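Local coordinates for selenium-binding protein (Sulfolobus tokodaii, PDB 2ECE) that is of uncertain function but, as a beta-propeller member of the selenium-binding protein family, may bind selenium, at residues 227-232 against 243-248; 269-274 against 281-286; 417-422 against 434-439. All coordinates share one frame; numbering follows the deposited sequence.

Contact 1: 227-232 against 243-248; sequences GNRIHF and SLTLGE
Ile230 and Leu244 form the hydrogen-bonded pair that sets the register of the antiparallel strands 229-232 and 243-245, whose axes approach to 4.7 Å at 165°. Ile230 N reaches Leu244 O at 3.0 Å, and Leu244 N returns to Ile230 O at the same 3.0 Å. Non-hydrogen-bonded pairs, Arg229 with Thr245 and His231 with Ser243, flank this rung. Beyond the strand end Leu246 N donates to Asn228 O at 2.8 Å, with an N-H...O angle of 176°. The Asn228 side chain lies obliquely against the methyl CG2 of Thr245 and close to the backbone at Gly247. With an alanine here the amide group is absent, which would probably open a gap beside the Thr245 methyl and the backbone at Gly247. The two strands are the third and fourth of a four-stranded propeller blade, 239-245 being at its edge. On the face bearing Arg229 and His231, the imidazole sets His231 CE1 over the centre of the Arg229 guanidinium, 3.6 Å above its plane, while Arg229 NH1 lies at the imidazole edge. Arg229 NH2 gives Ser243 OG a weak bond of 3.3 Å, but its salt bridge goes to Asp186, while His231 NE2 pairs with Glu206. The opposite face is apolar. With Ile230 CG1 anti to the backbone N (chi1 169°), CG2 takes the crowded position between N and the carbonyl carbon and lies 3.9 Å from Leu244 CB, the two side chains pointing the same way. Leu244 also sends its CD1 methyl obliquely to Phe232 CE2, 3.6 Å away.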
# COMPACT_ATOMS: atom_id res chain seq x y z
N GLY A 227 -8.90 -14.40 -3.69
CA GLY A 227 -8.64 -14.36 -5.11
C GLY A 227 -7.20 -14.48 -5.56
O GLY A 227 -6.28 -14.46 -4.75
N ASN A 228 -7.01 -14.62 -6.87
CA ASN A 228 -5.68 -14.74 -7.44
C ASN A 228 -5.62 -14.22 -8.87
O ASN A 228 -4.78 -14.65 -9.66
CB ASN A 228 -5.20 -16.20 -7.39
CG ASN A 228 -6.09 -17.14 -8.19
OD1 ASN A 228 -5.78 -18.32 -8.33
ND2 ASN A 228 -7.20 -16.62 -8.70
N ARG A 229 -6.49 -13.27 -9.19
CA ARG A 229 -6.55 -12.70 -10.53
C ARG A 229 -6.21 -11.21 -10.57
O ARG A 229 -6.43 -10.49 -9.60
CB ARG A 229 -7.95 -12.87 -11.12
CG ARG A 229 -8.56 -14.24 -10.95
CD ARG A 229 -10.08 -14.16 -11.03
NE ARG A 229 -10.58 -13.94 -12.39
CZ ARG A 229 -11.81 -13.54 -12.67
NH1 ARG A 229 -12.67 -13.29 -11.69
NH2 ARG A 229 -12.19 -13.39 -13.93
N ILE A 230 -5.68 -10.77 -11.71
CA ILE A 230 -5.40 -9.36 -11.95
C ILE A 230 -6.35 -9.02 -13.10
O ILE A 230 -6.48 -9.79 -14.06
CB ILE A 230 -3.93 -9.09 -12.38
CG1 ILE A 230 -3.79 -7.65 -12.88
CG2 ILE A 230 -3.50 -10.06 -13.46
CD1 ILE A 230 -2.34 -7.19 -13.10
N HIS A 231 -7.03 -7.89 -12.99
CA HIS A 231 -7.98 -7.48 -14.01
C HIS A 231 -7.46 -6.28 -14.79
O HIS A 231 -6.94 -5.33 -14.19
CB HIS A 231 -9.32 -7.12 -13.36
CG HIS A 231 -9.93 -8.25 -12.58
ND1 HIS A 231 -10.81 -9.14 -13.15
CD2 HIS A 231 -9.79 -8.62 -11.29
CE1 HIS A 231 -11.19 -10.02 -12.23
NE2 HIS A 231 -10.58 -9.73 -11.10
N PHE A 232 -7.59 -6.34 -16.11
CA PHE A 232 -7.15 -5.25 -16.97
C PHE A 232 -8.39 -4.53 -17.50
O PHE A 232 -9.29 -5.17 -18.04
CB PHE A 232 -6.32 -5.81 -18.13
CG PHE A 232 -5.10 -6.53 -17.68
CD1 PHE A 232 -3.98 -5.82 -17.25
CD2 PHE A 232 -5.09 -7.92 -17.59
CE1 PHE A 232 -2.87 -6.49 -16.73
CE2 PHE A 232 -3.98 -8.60 -17.07
CZ PHE A 232 -2.87 -7.87 -16.64
N SER A 243 -8.48 -10.57 -17.87
CA SER A 243 -8.03 -10.94 -16.54
C SER A 243 -7.08 -12.12 -16.68
O SER A 243 -7.20 -12.91 -17.62
CB SER A 243 -9.21 -11.33 -15.65
OG SER A 243 -9.61 -12.67 -15.88
N LEU A 244 -6.13 -12.22 -15.76
CA LEU A 244 -5.17 -13.31 -15.78
C LEU A 244 -5.09 -13.89 -14.38
O LEU A 244 -5.22 -13.16 -13.39
CB LEU A 244 -3.79 -12.80 -16.20
CG LEU A 244 -3.59 -12.37 -17.65
CD1 LEU A 244 -2.24 -11.68 -17.80
CD2 LEU A 244 -3.68 -13.59 -18.57
N THR A 245 -4.92 -15.20 -14.29
CA THR A 245 -4.81 -15.87 -13.00
C THR A 245 -3.32 -16.02 -12.70
O THR A 245 -2.57 -16.51 -13.53
CB THR A 245 -5.51 -17.23 -13.06
OG1 THR A 245 -6.92 -17.01 -13.21
CG2 THR A 245 -5.27 -18.02 -11.78
N LEU A 246 -2.91 -15.59 -11.51
CA LEU A 246 -1.50 -15.65 -11.12
C LEU A 246 -1.16 -16.93 -10.35
O LEU A 246 -0.76 -16.88 -9.19
CB LEU A 246 -1.16 -14.42 -10.28
CG LEU A 246 -1.62 -13.13 -10.97
CD1 LEU A 246 -1.38 -11.93 -10.08
CD2 LEU A 246 -0.88 -12.98 -12.30
N GLY A 247 -1.31 -18.07 -11.01
CA GLY A 247 -1.03 -19.35 -10.39
C GLY A 247 -2.28 -19.93 -9.77
O GLY A 247 -2.81 -19.37 -8.80
N GLU A 248 -2.77 -21.04 -10.32
CA GLU A 248 -3.98 -21.68 -9.80
C GLU A 248 -3.92 -21.91 -8.30
O GLU A 248 -4.94 -21.83 -7.61
CB GLU A 248 -4.22 -23.04 -10.47
CG GLU A 248 -5.00 -23.04 -11.78
CD GLU A 248 -5.17 -24.45 -12.32
OE1 GLU A 248 -4.28 -25.29 -12.07
OE2 GLU A 248 -6.19 -24.73 -13.00

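Contact 2: 269-274 against 281-286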
# COMPACT_ATOMS: atom_id res chain seq x y z
N ILE A 269 3.15 -7.39 -9.08
CA ILE A 269 2.12 -7.68 -8.10
C ILE A 269 2.59 -8.86 -7.26
O ILE A 269 3.25 -9.78 -7.77
CB ILE A 269 0.75 -8.02 -8.73
CG1 ILE A 269 -0.29 -8.18 -7.61
CG2 ILE A 269 0.83 -9.31 -9.53
CD1 ILE A 269 -1.73 -8.36 -8.10
N ASN A 270 2.26 -8.82 -5.98
CA ASN A 270 2.64 -9.90 -5.08
C ASN A 270 1.47 -10.84 -4.78
O ASN A 270 0.33 -10.40 -4.59
CB ASN A 270 3.17 -9.31 -3.76
CG ASN A 270 2.16 -8.41 -3.05
OD1 ASN A 270 1.60 -7.48 -3.64
ND2 ASN A 270 1.93 -8.68 -1.77
N MET A 271 1.77 -12.13 -4.78
CA MET A 271 0.81 -13.17 -4.44
C MET A 271 1.33 -13.58 -3.08
O MET A 271 2.44 -14.10 -2.98
CB MET A 271 0.87 -14.34 -5.42
CG MET A 271 0.21 -14.09 -6.76
SD MET A 271 -1.45 -13.35 -6.62
CE MET A 271 -2.34 -14.62 -5.74
N VAL A 272 0.55 -13.34 -2.04
CA VAL A 272 0.98 -13.63 -0.67
C VAL A 272 1.29 -15.08 -0.29
O VAL A 272 2.33 -15.34 0.32
CB VAL A 272 -0.04 -13.07 0.36
CG1 VAL A 272 0.45 -13.35 1.78
CG2 VAL A 272 -0.22 -11.57 0.15
N VAL A 273 0.41 -16.01 -0.63
CA VAL A 273 0.65 -17.38 -0.22
C VAL A 273 0.20 -18.46 -1.20
O VAL A 273 -0.87 -18.35 -1.81
CB VAL A 273 0.01 -17.63 1.16
CG1 VAL A 273 -1.47 -17.29 1.10
CG2 VAL A 273 0.21 -19.08 1.59
N SER A 274 1.02 -19.49 -1.33
CA SER A 274 0.71 -20.61 -2.21
C SER A 274 0.05 -21.70 -1.39
O SER A 274 0.51 -22.03 -0.30
CB SER A 274 1.99 -21.17 -2.83
OG SER A 274 1.78 -22.48 -3.32
N SER A 281 5.10 -15.18 -4.12
CA SER A 281 5.66 -15.00 -5.44
C SER A 281 5.33 -13.62 -5.98
O SER A 281 4.30 -13.03 -5.65
CB SER A 281 5.13 -16.08 -6.40
OG SER A 281 3.72 -16.16 -6.38
N ILE A 282 6.24 -13.10 -6.79
CA ILE A 282 6.06 -11.80 -7.42
C ILE A 282 5.83 -12.07 -8.89
O ILE A 282 6.54 -12.86 -9.50
CB ILE A 282 7.30 -10.91 -7.25
CG1 ILE A 282 7.57 -10.67 -5.76
CG2 ILE A 282 7.10 -9.59 -7.98
CD1 ILE A 282 6.36 -10.14 -4.99
N TRP A 283 4.82 -11.42 -9.45
CA TRP A 283 4.49 -11.63 -10.85
C TRP A 283 4.62 -10.35 -11.66
O TRP A 283 4.27 -9.27 -11.19
CB TRP A 283 3.06 -12.16 -10.97
CG TRP A 283 2.89 -13.55 -10.42
CD1 TRP A 283 2.98 -13.94 -9.11
CD2 TRP A 283 2.57 -14.73 -11.17
NE1 TRP A 283 2.75 -15.29 -9.00
CE2 TRP A 283 2.49 -15.80 -10.25
CE3 TRP A 283 2.36 -14.98 -12.53
CZ2 TRP A 283 2.20 -17.11 -10.64
CZ3 TRP A 283 2.06 -16.30 -12.92
CH2 TRP A 283 1.99 -17.34 -11.98
N LEU A 284 5.13 -10.50 -12.87
CA LEU A 284 5.30 -9.38 -13.79
C LEU A 284 4.19 -9.43 -14.83
O LEU A 284 4.09 -10.41 -15.57
CB LEU A 284 6.66 -9.48 -14.50
CG LEU A 284 6.98 -8.48 -15.62
CD1 LEU A 284 7.10 -7.08 -15.03
CD2 LEU A 284 8.28 -8.87 -16.32
N TRP A 285 3.35 -8.41 -14.86
CA TRP A 285 2.29 -8.37 -15.86
C TRP A 285 2.81 -7.40 -16.92
O TRP A 285 3.40 -6.38 -16.58
CB TRP A 285 0.96 -7.88 -15.26
CG TRP A 285 1.04 -6.70 -14.31
CD1 TRP A 285 1.27 -6.75 -12.96
CD2 TRP A 285 0.84 -5.32 -14.64
NE1 TRP A 285 1.21 -5.48 -12.43
CE2 TRP A 285 0.95 -4.59 -13.43
CE3 TRP A 285 0.57 -4.63 -15.83
CZ2 TRP A 285 0.81 -3.19 -13.38
CZ3 TRP A 285 0.43 -3.24 -15.78
CH2 TRP A 285 0.54 -2.54 -14.56
N PHE A 286 2.59 -7.72 -18.19
CA PHE A 286 3.08 -6.89 -19.28
C PHE A 286 2.28 -7.08 -20.57
O PHE A 286 1.70 -8.15 -20.79
CB PHE A 286 4.56 -7.21 -19.53
CG PHE A 286 4.82 -8.66 -19.88
CD1 PHE A 286 4.95 -9.05 -21.20
CD2 PHE A 286 4.92 -9.62 -18.88
CE1 PHE A 286 5.17 -10.39 -21.54
CE2 PHE A 286 5.13 -10.97 -19.20
CZ PHE A 286 5.26 -11.35 -20.54
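Ser281 and Met271 are joined by both of their backbone bonds: Ser281 N donates to Met271 O at 3.1 Å, and Met271 N to Ser281 O at 2.8 Å, the latter almost straight at 173°. The Ser281 hydroxyl stands on the same face as the Met271 side chain, and its OG touches the CB of that methionine. OG also accepts the indole N-H of Trp283 two residues on, NE1 to OG being 2.9 Å with a bent 146° angle and OG tilted slightly out of the indole plane. This bond within the strand ties down the pyrrole side of the ring. Ile282 points to the other face, where its ethyl branch folds back at chi2 (-53°) and brings CD1 to 3.5 Å from Asn270 CB. The amide of Asn270 turns elsewhere, its ND2 bonding to Val323 O. Trp283 resumes the hydrogen-bonded register: its N donates to Ile269 O at 2.8 Å, whereas the return bond from Ile269 N to Trp283 O, though 3.0 Å long, is weak because it is bent. On the same side of the sheet as the indole, Met271 approaches that ring obliquely, with CG 3.6 Å from Trp283 CD1, and Ile269 CG2 packs on Trp283 CB. That methyl also meets the indole edge of Trp285, where CD1 is 4.3 Å from Ile269 CG2; Trp285 NE1 itself is held by Phe268 O. The pair forms the middle of a propeller blade: strand 266-274 is bonded on its far side to 250-258 through Asn270 and Leu254, and strand 280-288 to 291-304 through Ile282 and Val297.

Contact 3: 417-422 against 434-439; sequences WMVKLN and EFFVDF
Val437 O is met by two groups of the opposite strand: Met418 N donates to it at 2.9 Å, with an N-H...O angle of 146°, and the CA-H of Trp417 makes a C-H...O contact, CA lying 3.1 Å from Val437 O. The return bond, Val437 N to Met418 O, is longer at 3.2 Å. Farther along, Lys420 N turns to a water oxygen 3.0 Å away, where the strands have spread. Met418 extends from its backbone with CG anti to N (chi1 176°) and runs alongside Val437; its CE lies in the plane of the Phe435 ring, at the edge, 4.0 Å from CZ. Phe435 in turn crosses Lys420 at about a right angle, with CD1 3.5 Å from Lys420 CB, while the amine of Lys420 bonds to Tyr57 OH. Phe439 presents its ring edge to Met418 CB and Trp417 N, and Val437 CG1 lies above one face of that ring, offset toward its rim. On the other face of the sheet Phe436 places CZ 3.6 Å from Trp417 CB, and Val419 CG2 touches the ring edge 3.8 Å from Phe436 CE2; His377 stacks on that phenylalanine. Met418, Phe435 and Val437 all pack on Val48 of strand 44-49, in the adjacent sheet. Face-to-face packing of successive four-stranded antiparallel blades is the hallmark of the beta-propeller; here the hairpin belongs to the blade before the one that joins the N-terminal strands to 443-449.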
# COMPACT_ATOMS: atom_id res chain seq x y z
N TRP A 417 5.93 0.73 14.82
CA TRP A 417 7.21 1.40 14.70
C TRP A 417 7.41 1.82 13.26
O TRP A 417 6.64 1.42 12.37
CB TRP A 417 8.40 0.51 15.15
CG TRP A 417 8.44 -0.95 14.69
CD1 TRP A 417 8.22 -2.05 15.47
CD2 TRP A 417 8.80 -1.45 13.38
NE1 TRP A 417 8.43 -3.20 14.74
CE2 TRP A 417 8.78 -2.86 13.46
CE3 TRP A 417 9.14 -0.85 12.16
CZ2 TRP A 417 9.09 -3.69 12.37
CZ3 TRP A 417 9.44 -1.67 11.07
CH2 TRP A 417 9.42 -3.07 11.19
N MET A 418 8.41 2.66 13.04
CA MET A 418 8.75 3.07 11.69
C MET A 418 10.26 3.07 11.63
O MET A 418 10.94 3.71 12.43
CB MET A 418 8.24 4.46 11.34
CG MET A 418 8.71 4.89 9.96
SD MET A 418 7.74 6.14 9.13
CE MET A 418 8.00 7.49 10.22
N VAL A 419 10.77 2.29 10.69
CA VAL A 419 12.20 2.15 10.51
C VAL A 419 12.63 2.77 9.19
O VAL A 419 11.85 2.80 8.23
CB VAL A 419 12.57 0.65 10.52
CG1 VAL A 419 13.89 0.42 9.80
CG2 VAL A 419 12.65 0.16 11.96
N LYS A 420 13.85 3.30 9.16
CA LYS A 420 14.38 3.88 7.94
C LYS A 420 15.54 3.03 7.45
O LYS A 420 16.40 2.61 8.24
CB LYS A 420 14.86 5.32 8.16
CG LYS A 420 15.45 5.91 6.88
CD LYS A 420 15.61 7.43 6.90
CE LYS A 420 16.89 7.88 7.59
NZ LYS A 420 17.16 9.34 7.33
N LEU A 421 15.55 2.78 6.15
CA LEU A 421 16.60 1.99 5.53
C LEU A 421 17.32 2.92 4.56
O LEU A 421 16.70 3.81 3.97
CB LEU A 421 16.01 0.82 4.75
CG LEU A 421 15.09 -0.15 5.49
CD1 LEU A 421 14.64 -1.25 4.54
CD2 LEU A 421 15.83 -0.76 6.68
N ASN A 422 18.62 2.72 4.39
CA ASN A 422 19.39 3.53 3.47
C ASN A 422 19.66 2.62 2.28
O ASN A 422 20.34 1.60 2.41
CB ASN A 422 20.69 3.99 4.12
CG ASN A 422 20.46 5.00 5.24
OD1 ASN A 422 20.93 4.82 6.36
ND2 ASN A 422 19.73 6.07 4.93
N GLU A 434 20.34 5.44 13.53
CA GLU A 434 19.83 6.61 14.23
C GLU A 434 18.32 6.85 14.20
O GLU A 434 17.72 7.20 15.22
CB GLU A 434 20.54 7.87 13.72
CG GLU A 434 22.03 7.67 13.46
CD GLU A 434 22.32 7.08 12.09
OE1 GLU A 434 22.15 7.81 11.08
OE2 GLU A 434 22.70 5.90 12.01
N PHE A 435 17.70 6.66 13.03
CA PHE A 435 16.27 6.89 12.88
C PHE A 435 15.36 5.81 13.46
O PHE A 435 15.58 4.62 13.24
CB PHE A 435 15.92 7.11 11.40
CG PHE A 435 14.50 7.52 11.16
CD1 PHE A 435 13.48 6.58 11.09
CD2 PHE A 435 14.17 8.87 11.05
CE1 PHE A 435 12.14 6.97 10.91
CE2 PHE A 435 12.84 9.28 10.87
CZ PHE A 435 11.83 8.33 10.80
N PHE A 436 14.33 6.23 14.19
CA PHE A 436 13.37 5.29 14.76
C PHE A 436 12.19 5.99 15.40
O PHE A 436 12.34 6.96 16.14
CB PHE A 436 14.02 4.39 15.81
CG PHE A 436 13.17 3.20 16.20
CD1 PHE A 436 12.44 3.20 17.39
CD2 PHE A 436 13.07 2.11 15.36
CE1 PHE A 436 11.63 2.11 17.72
CE2 PHE A 436 12.26 1.02 15.68
CZ PHE A 436 11.54 1.02 16.86
N VAL A 437 11.00 5.49 15.09
CA VAL A 437 9.78 6.01 15.67
C VAL A 437 9.07 4.82 16.29
O VAL A 437 8.87 3.79 15.64
CB VAL A 437 8.85 6.65 14.62
CG1 VAL A 437 7.63 7.25 15.30
CG2 VAL A 437 9.60 7.72 13.84
N ASP A 438 8.74 4.97 17.57
CA ASP A 438 8.02 3.95 18.31
C ASP A 438 6.66 4.59 18.56
O ASP A 438 6.56 5.63 19.20
CB ASP A 438 8.77 3.65 19.61
CG ASP A 438 7.85 3.19 20.73
OD1 ASP A 438 6.86 2.49 20.45
OD2 ASP A 438 8.14 3.54 21.89
N PHE A 439 5.61 3.97 18.03
CA PHE A 439 4.27 4.53 18.17
C PHE A 439 3.53 4.10 19.44
O PHE A 439 2.32 4.28 19.56
CB PHE A 439 3.45 4.18 16.93
CG PHE A 439 3.96 4.85 15.67
CD1 PHE A 439 3.67 6.19 15.42
CD2 PHE A 439 4.75 4.15 14.77
CE1 PHE A 439 4.17 6.82 14.28
CE2 PHE A 439 5.26 4.78 13.63
CZ PHE A 439 4.96 6.12 13.38
O HOH W 1 15.66 2.92 11.50

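In the fold
Contacts 1 and 2 belong to successive blades and pack directly, their centres 9 Å apart: Leu246 CD1 lies 3.5 Å from Ile269 CG2, and Ile230 CD1 lies 3.6 Å from Trp285 CG, so the apolar face of one hairpin meets the next blade. Contact 3 is remote, its centre 35 Å from contact 1 and 28 Å from contact 2, with nearest atoms about 24 and 15 Å away; it and contact 1 lie on opposite sides of the chain's centre. Contacts 1 and 3 join the third and fourth strands of their blades, contact 2 the second and third of its own.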